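Local coordinates for protein snaclec convulxin subunit alpha (Crotalus durissus, PDB 1UMR) that activates platelets by binding the collagen receptor glycoprotein VI, as one subunit of the venom lectin convulxin, at residues Asp7-Asp12 / Thr58-Glu63; Glu26-Phe31 / Ala39-Ile44. All coordinates share one frame; numbering follows the deposited sequence.

Interaction 1: Asp7-Asp12 / Thr58-Glu63; sequences DWYYYD and TQNIEE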
loop_
_atom_site.group_PDB
_atom_site.type_symbol
_atom_site.label_atom_id
_atom_site.label_comp_id
_atom_site.label_asym_id
_atom_site.label_seq_id
_atom_site.Cartn_x
_atom_site.Cartn_y
_atom_site.Cartn_z
ATOM N N ASP A 7 11.400 5.329 61.557
ATOM C CA ASP A 7 11.846 4.066 60.968
ATOM C C ASP A 7 11.230 3.873 59.554
ATOM O O ASP A 7 11.313 2.763 58.971
ATOM C CB ASP A 7 11.530 2.870 61.863
ATOM C CG ASP A 7 12.304 2.894 63.208
ATOM O OD1 ASP A 7 11.664 2.643 64.300
ATOM O OD2 ASP A 7 13.530 3.180 63.262
ATOM N N TRP A 8 10.570 4.900 59.026
ATOM C CA TRP A 8 10.087 4.767 57.661
ATOM C C TRP A 8 10.998 5.584 56.807
ATOM O O TRP A 8 11.494 6.579 57.201
ATOM C CB TRP A 8 8.640 5.260 57.533
ATOM C CG TRP A 8 7.626 4.328 58.159
ATOM C CD1 TRP A 8 7.477 4.051 59.479
ATOM C CD2 TRP A 8 6.736 3.462 57.458
ATOM N NE1 TRP A 8 6.510 3.096 59.661
ATOM C CE2 TRP A 8 6.057 2.693 58.433
ATOM C CE3 TRP A 8 6.465 3.233 56.082
ATOM C CZ2 TRP A 8 5.041 1.784 58.105
ATOM C CZ3 TRP A 8 5.511 2.257 55.737
ATOM C CH2 TRP A 8 4.788 1.572 56.755
ATOM N N TYR A 9 11.219 5.201 55.591
ATOM C CA TYR A 9 11.917 6.118 54.754
ATOM C C TYR A 9 10.965 6.826 53.798
ATOM O O TYR A 9 9.978 6.205 53.290
ATOM C CB TYR A 9 12.931 5.344 53.963
ATOM C CG TYR A 9 14.044 4.778 54.777
ATOM C CD1 TYR A 9 13.789 3.736 55.718
ATOM C CD2 TYR A 9 15.363 5.283 54.623
ATOM C CE1 TYR A 9 14.839 3.193 56.485
ATOM C CE2 TYR A 9 16.458 4.772 55.448
ATOM C CZ TYR A 9 16.172 3.714 56.338
ATOM O OH TYR A 9 17.145 3.169 57.106
ATOM N N TYR A 10 11.295 8.100 53.568
ATOM C CA TYR A 10 10.718 8.986 52.567
ATOM C C TYR A 10 11.439 8.916 51.251
ATOM O O TYR A 10 12.624 9.207 51.186
ATOM C CB TYR A 10 10.703 10.491 53.014
ATOM C CG TYR A 10 9.648 11.253 52.203
ATOM C CD1 TYR A 10 8.328 10.765 52.060
ATOM C CD2 TYR A 10 9.996 12.346 51.448
ATOM C CE1 TYR A 10 7.407 11.364 51.295
ATOM C CE2 TYR A 10 9.033 12.988 50.670
ATOM C CZ TYR A 10 7.772 12.488 50.563
ATOM O OH TYR A 10 6.877 13.208 49.755
ATOM N N TYR A 11 10.723 8.522 50.192
ATOM C CA TYR A 11 11.266 8.502 48.799
ATOM C C TYR A 11 10.169 8.873 47.771
ATOM O O TYR A 11 9.066 8.376 47.825
ATOM C CB TYR A 11 11.894 7.185 48.418
ATOM C CG TYR A 11 12.303 7.193 46.946
ATOM C CD1 TYR A 11 13.374 7.948 46.520
ATOM C CD2 TYR A 11 11.477 6.596 45.963
ATOM C CE1 TYR A 11 13.752 8.029 45.119
ATOM C CE2 TYR A 11 11.766 6.715 44.568
ATOM C CZ TYR A 11 12.921 7.410 44.175
ATOM O OH TYR A 11 13.232 7.462 42.862
ATOM N N ASP A 12 10.564 9.656 46.780
ATOM C CA ASP A 12 9.705 10.343 45.906
ATOM C C ASP A 12 8.486 10.820 46.684
ATOM O O ASP A 12 8.618 11.823 47.410
ATOM C CB ASP A 12 9.399 9.474 44.708
ATOM C CG ASP A 12 8.730 10.225 43.562
ATOM O OD1 ASP A 12 8.700 9.560 42.559
ATOM O OD2 ASP A 12 8.205 11.438 43.511
ATOM N N THR A 58 18.516 -3.569 51.417
ATOM C CA THR A 58 19.911 -3.863 51.716
ATOM C C THR A 58 20.365 -3.319 53.085
ATOM O O THR A 58 21.049 -4.017 53.855
ATOM C CB THR A 58 20.769 -3.411 50.578
ATOM O OG1 THR A 58 20.654 -4.407 49.556
ATOM C CG2 THR A 58 22.265 -3.546 50.894
ATOM N N GLN A 59 19.941 -2.105 53.411
ATOM C CA GLN A 59 20.407 -1.477 54.639
ATOM C C GLN A 59 19.604 -1.860 55.815
ATOM O O GLN A 59 20.006 -1.479 56.871
ATOM C CB GLN A 59 20.391 0.093 54.643
ATOM C CG GLN A 59 20.990 0.779 53.432
ATOM C CD GLN A 59 22.436 0.455 53.286
ATOM O OE1 GLN A 59 23.145 0.630 54.257
ATOM N NE2 GLN A 59 22.885 -0.055 52.085
ATOM N N ASN A 60 18.426 -2.491 55.702
ATOM C CA ASN A 60 17.701 -2.729 56.957
ATOM C C ASN A 60 17.335 -4.144 57.132
ATOM O O ASN A 60 16.786 -4.543 58.179
ATOM C CB ASN A 60 16.498 -1.805 57.146
ATOM C CG ASN A 60 16.921 -0.274 57.126
ATOM O OD1 ASN A 60 16.878 0.378 58.152
ATOM N ND2 ASN A 60 17.370 0.238 55.967
ATOM N N ILE A 61 17.609 -4.978 56.131
ATOM C CA ILE A 61 17.165 -6.358 56.467
ATOM C C ILE A 61 18.065 -7.077 57.569
ATOM O O ILE A 61 19.258 -6.922 57.580
ATOM C CB ILE A 61 17.021 -7.126 55.186
ATOM C CG1 ILE A 61 16.201 -8.365 55.429
ATOM C CG2 ILE A 61 18.439 -7.354 54.401
ATOM C CD1 ILE A 61 16.136 -9.142 54.134
ATOM N N GLU A 62 17.486 -7.793 58.508
ATOM C CA GLU A 62 18.255 -8.635 59.359
ATOM C C GLU A 62 19.076 -9.627 58.580
ATOM O O GLU A 62 18.555 -10.251 57.628
ATOM C CB GLU A 62 17.370 -9.366 60.346
ATOM C CG GLU A 62 17.360 -8.602 61.677
ATOM C CD GLU A 62 16.018 -8.759 62.402
ATOM O OE1 GLU A 62 15.587 -7.795 63.131
ATOM O OE2 GLU A 62 15.404 -9.860 62.244
ATOM N N GLU A 63 20.368 -9.750 58.971
ATOM C CA GLU A 63 21.326 -10.598 58.273
ATOM C C GLU A 63 20.861 -12.077 57.918
ATOM O O GLU A 63 21.366 -12.664 56.963
ATOM C CB GLU A 63 22.632 -10.679 59.126
ATOM C CG GLU A 63 23.863 -9.904 58.608
ATOM C CD GLU A 63 24.819 -9.779 59.854
ATOM O OE1 GLU A 63 24.878 -10.534 60.841
ATOM O OE2 GLU A 63 24.994 -8.419 60.380
#

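Interaction 2: Glu26-Phe31 / Ala39-Ile44; sequences EDAEWF and AHLVSI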
loop_
_atom_site.group_PDB
_atom_site.type_symbol
_atom_site.label_atom_id
_atom_site.label_comp_id
_atom_site.label_asym_id
_atom_site.label_seq_id
_atom_site.Cartn_x
_atom_site.Cartn_y
_atom_site.Cartn_z
ATOM N N GLU A 26 -0.569 -12.785 52.535
ATOM C CA GLU A 26 -1.710 -12.000 52.865
ATOM C C GLU A 26 -1.650 -11.466 54.305
ATOM O O GLU A 26 -2.305 -10.461 54.645
ATOM C CB GLU A 26 -3.011 -12.705 52.462
ATOM C CG GLU A 26 -3.649 -13.439 53.599
ATOM C CD GLU A 26 -4.334 -14.779 53.250
ATOM O OE1 GLU A 26 -4.372 -15.594 54.210
ATOM O OE2 GLU A 26 -4.811 -15.013 52.077
ATOM N N ASP A 27 -0.877 -12.087 55.174
ATOM C CA ASP A 27 -0.852 -11.544 56.534
ATOM C C ASP A 27 -0.058 -10.264 56.496
ATOM O O ASP A 27 -0.366 -9.325 57.198
ATOM C CB ASP A 27 -0.210 -12.523 57.529
ATOM C CG ASP A 27 -1.172 -13.666 57.931
ATOM O OD1 ASP A 27 -2.399 -13.527 57.760
ATOM O OD2 ASP A 27 -0.764 -14.731 58.435
ATOM N N ALA A 28 0.974 -10.274 55.647
ATOM C CA ALA A 28 1.841 -9.113 55.401
ATOM C C ALA A 28 1.065 -8.001 54.806
ATOM O O ALA A 28 1.155 -6.891 55.286
ATOM C CB ALA A 28 3.059 -9.417 54.515
ATOM N N GLU A 29 0.332 -8.276 53.727
ATOM C CA GLU A 29 -0.441 -7.205 53.120
ATOM C C GLU A 29 -1.479 -6.664 54.152
ATOM O O GLU A 29 -1.727 -5.435 54.239
ATOM C CB GLU A 29 -1.107 -7.698 51.891
ATOM C CG GLU A 29 -2.346 -6.920 51.595
ATOM C CD GLU A 29 -1.942 -5.615 50.858
ATOM O OE1 GLU A 29 -2.738 -4.718 50.586
ATOM O OE2 GLU A 29 -0.788 -5.509 50.518
ATOM N N TRP A 30 -2.049 -7.527 54.997
ATOM C CA TRP A 30 -3.015 -6.962 55.959
ATOM C C TRP A 30 -2.268 -6.149 57.041
ATOM O O TRP A 30 -2.640 -4.996 57.396
ATOM C CB TRP A 30 -3.724 -8.083 56.635
ATOM C CG TRP A 30 -4.893 -7.776 57.602
ATOM C CD1 TRP A 30 -5.702 -6.614 57.708
ATOM C CD2 TRP A 30 -5.320 -8.660 58.643
ATOM N NE1 TRP A 30 -6.612 -6.807 58.735
ATOM C CE2 TRP A 30 -6.421 -8.058 59.292
ATOM C CE3 TRP A 30 -4.964 -9.984 58.996
ATOM C CZ2 TRP A 30 -7.149 -8.717 60.300
ATOM C CZ3 TRP A 30 -5.653 -10.609 60.052
ATOM C CH2 TRP A 30 -6.737 -9.979 60.671
ATOM N N PHE A 31 -1.217 -6.744 57.569
ATOM C CA PHE A 31 -0.396 -5.949 58.454
ATOM C C PHE A 31 -0.060 -4.527 57.811
ATOM O O PHE A 31 -0.210 -3.480 58.487
ATOM C CB PHE A 31 0.858 -6.737 58.817
ATOM C CG PHE A 31 1.795 -5.980 59.748
ATOM C CD1 PHE A 31 2.787 -5.135 59.211
ATOM C CD2 PHE A 31 1.652 -6.072 61.165
ATOM C CE1 PHE A 31 3.663 -4.367 60.081
ATOM C CE2 PHE A 31 2.458 -5.264 62.027
ATOM C CZ PHE A 31 3.499 -4.427 61.469
ATOM N N ALA A 39 -2.071 2.190 53.098
ATOM C CA ALA A 39 -0.847 1.361 52.970
ATOM C C ALA A 39 -1.128 -0.055 52.439
ATOM O O ALA A 39 -2.191 -0.572 52.637
ATOM C CB ALA A 39 -0.133 1.274 54.225
ATOM N N HIS A 40 -0.099 -0.662 51.849
ATOM C CA HIS A 40 -0.126 -1.966 51.178
ATOM C C HIS A 40 1.312 -2.553 51.178
ATOM O O HIS A 40 2.252 -1.768 51.454
ATOM C CB HIS A 40 -0.482 -1.716 49.745
ATOM C CG HIS A 40 -1.922 -1.461 49.583
ATOM N ND1 HIS A 40 -2.442 -0.218 49.234
ATOM C CD2 HIS A 40 -2.972 -2.262 49.836
ATOM C CE1 HIS A 40 -3.767 -0.301 49.226
ATOM N NE2 HIS A 40 -4.108 -1.526 49.594
ATOM N N LEU A 41 1.500 -3.872 50.898
ATOM C CA LEU A 41 2.846 -4.339 50.525
ATOM C C LEU A 41 3.424 -3.365 49.456
ATOM O O LEU A 41 2.650 -2.794 48.703
ATOM C CB LEU A 41 2.781 -5.733 49.940
ATOM C CG LEU A 41 2.580 -6.744 51.049
ATOM C CD1 LEU A 41 2.212 -8.099 50.311
ATOM C CD2 LEU A 41 3.973 -6.780 51.815
ATOM N N VAL A 42 4.741 -3.146 49.386
ATOM C CA VAL A 42 5.223 -2.294 48.310
ATOM C C VAL A 42 4.754 -2.710 46.890
ATOM O O VAL A 42 4.748 -3.873 46.508
ATOM C CB VAL A 42 6.765 -2.364 48.038
ATOM C CG1 VAL A 42 7.505 -1.122 48.202
ATOM C CG2 VAL A 42 7.407 -3.554 48.451
ATOM N N SER A 43 4.571 -1.689 46.073
ATOM C CA SER A 43 4.523 -1.706 44.651
ATOM C C SER A 43 5.733 -0.924 44.024
ATOM O O SER A 43 6.195 0.077 44.534
ATOM C CB SER A 43 3.206 -1.038 44.195
ATOM O OG SER A 43 3.087 0.314 44.594
ATOM N N ILE A 44 6.214 -1.338 42.888
ATOM C CA ILE A 44 7.471 -0.795 42.490
ATOM C C ILE A 44 7.189 -0.465 41.037
ATOM O O ILE A 44 6.891 -1.384 40.272
ATOM C CB ILE A 44 8.517 -1.890 42.558
ATOM C CG1 ILE A 44 8.689 -2.325 43.989
ATOM C CG2 ILE A 44 9.740 -1.496 41.814
ATOM C CD1 ILE A 44 9.801 -3.272 44.228
#

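Interaction 1: Asp7-Asp12 / Thr58-Glu63
The backbones of Y9 and N60 stay well apart, with 10.8 Å between Y9 CA and N60 CA, so two side chains reaching from opposite directions have to close the gap. Y9 sits in strand 9-11, and N60 lies at the end of the segment's helical part, in helix 47-60; each CB points toward the other segment. In both residues CG lies anti to the carbonyl carbon, with chi1 of -68° for Y9, and this brings ring and amide together. The tyrosine hydroxyl does the bonding: Y9 OH donates to N60 OD1 at 3.0 Å. It arrives in the amide plane on a lone pair of OD1, well off the C=O direction, at a C=O...O angle of 102°. Ring and amide stand steeply against one another, their planes 79° apart, so they do not stack; N60 ND2 lies obliquely to the ring, 3.7 Å from Y9 CZ. N60 ND2 hydrogen-bonds to the carbonyl oxygen of M56, which probably fixes the turn of the amide and leaves OD1 facing the tyrosine. Both Y9 and N60 remain partly exposed, at the surface of the domain. In the C-type lectin fold this joins the N-terminal β-hairpin to the second helix: Y9 pairs through its backbone with Y16 of strand 14-20, while its ring also rests on F52 and M56 of helix 47-60. N20, from that same hairpin strand, grips the chain on the N60 side, its ND2 bonded to N60 O and its OD1 to E62 N.

Interaction 2: Glu26-Phe31 / Ala39-Ile44
E29 and L41 make a partly buried contact between the first helix of the C-type lectin fold, 25-35, and the short edge strand 40-41 of the four-stranded sheet, in which a carboxylate holds a strand amide beside an apolar patch. The two residues are also where the backbones come nearest, with 5.1 Å between E29 CA and L41 CA. L41 N donates to E29 OE2 at 2.8 Å in a fairly straight bond, 163° at the hydrogen. The amide meets the syn side of the carboxylate, 33° out of its plane. A bend at chi2 of E29 (82°) folds the acid back from the helix toward the strand. The same oxygen, E29 OE2, is also hydrogen-bonded by a polar side chain of a neighbouring subunit, so it is gripped from within the domain and from outside it. The H40 ring lies beside the carboxylate, though their close approach is doubtful.

Next to this bond the leucine packs with both its methyl groups: L41 CD1 lies 3.7 Å from E29 CB, and L41 CD2 comes 3.9 Å from A28 CB. Further into the interior, A28 and L41 both touch F127 of strand 125-131, and L41 also meets W25 and C32 of the helix. H40 pairs through its backbone with K130, which ties strand 40-41 to the sheet. A first helix packed against the antiparallel sheet through its apolar face, as A28 does here, belongs to the α/β core of the C-type lectin-like domain.

Interactions 1 and 2 both tie a helix to the same four-stranded antiparallel sheet, but at the two strands that are outermost within this chain, 9-11 and 40-41. They do not touch: their centres lie 15 Å apart. Interaction 1 is a surface contact built on one polar side-chain pair, whereas interaction 2, nearer the middle of the chain, covers more area and combines apolar packing with a carboxylate-to-backbone bond. Along the chain 26-31/39-44 is nested inside the loop closed by 7-12/58-63, and helix 47-60 is the next element after strand 40-41. Another chain bonds to the carboxylate of interaction 2; near interaction 1 another chain meets Y10 and D12, outside the contact itself.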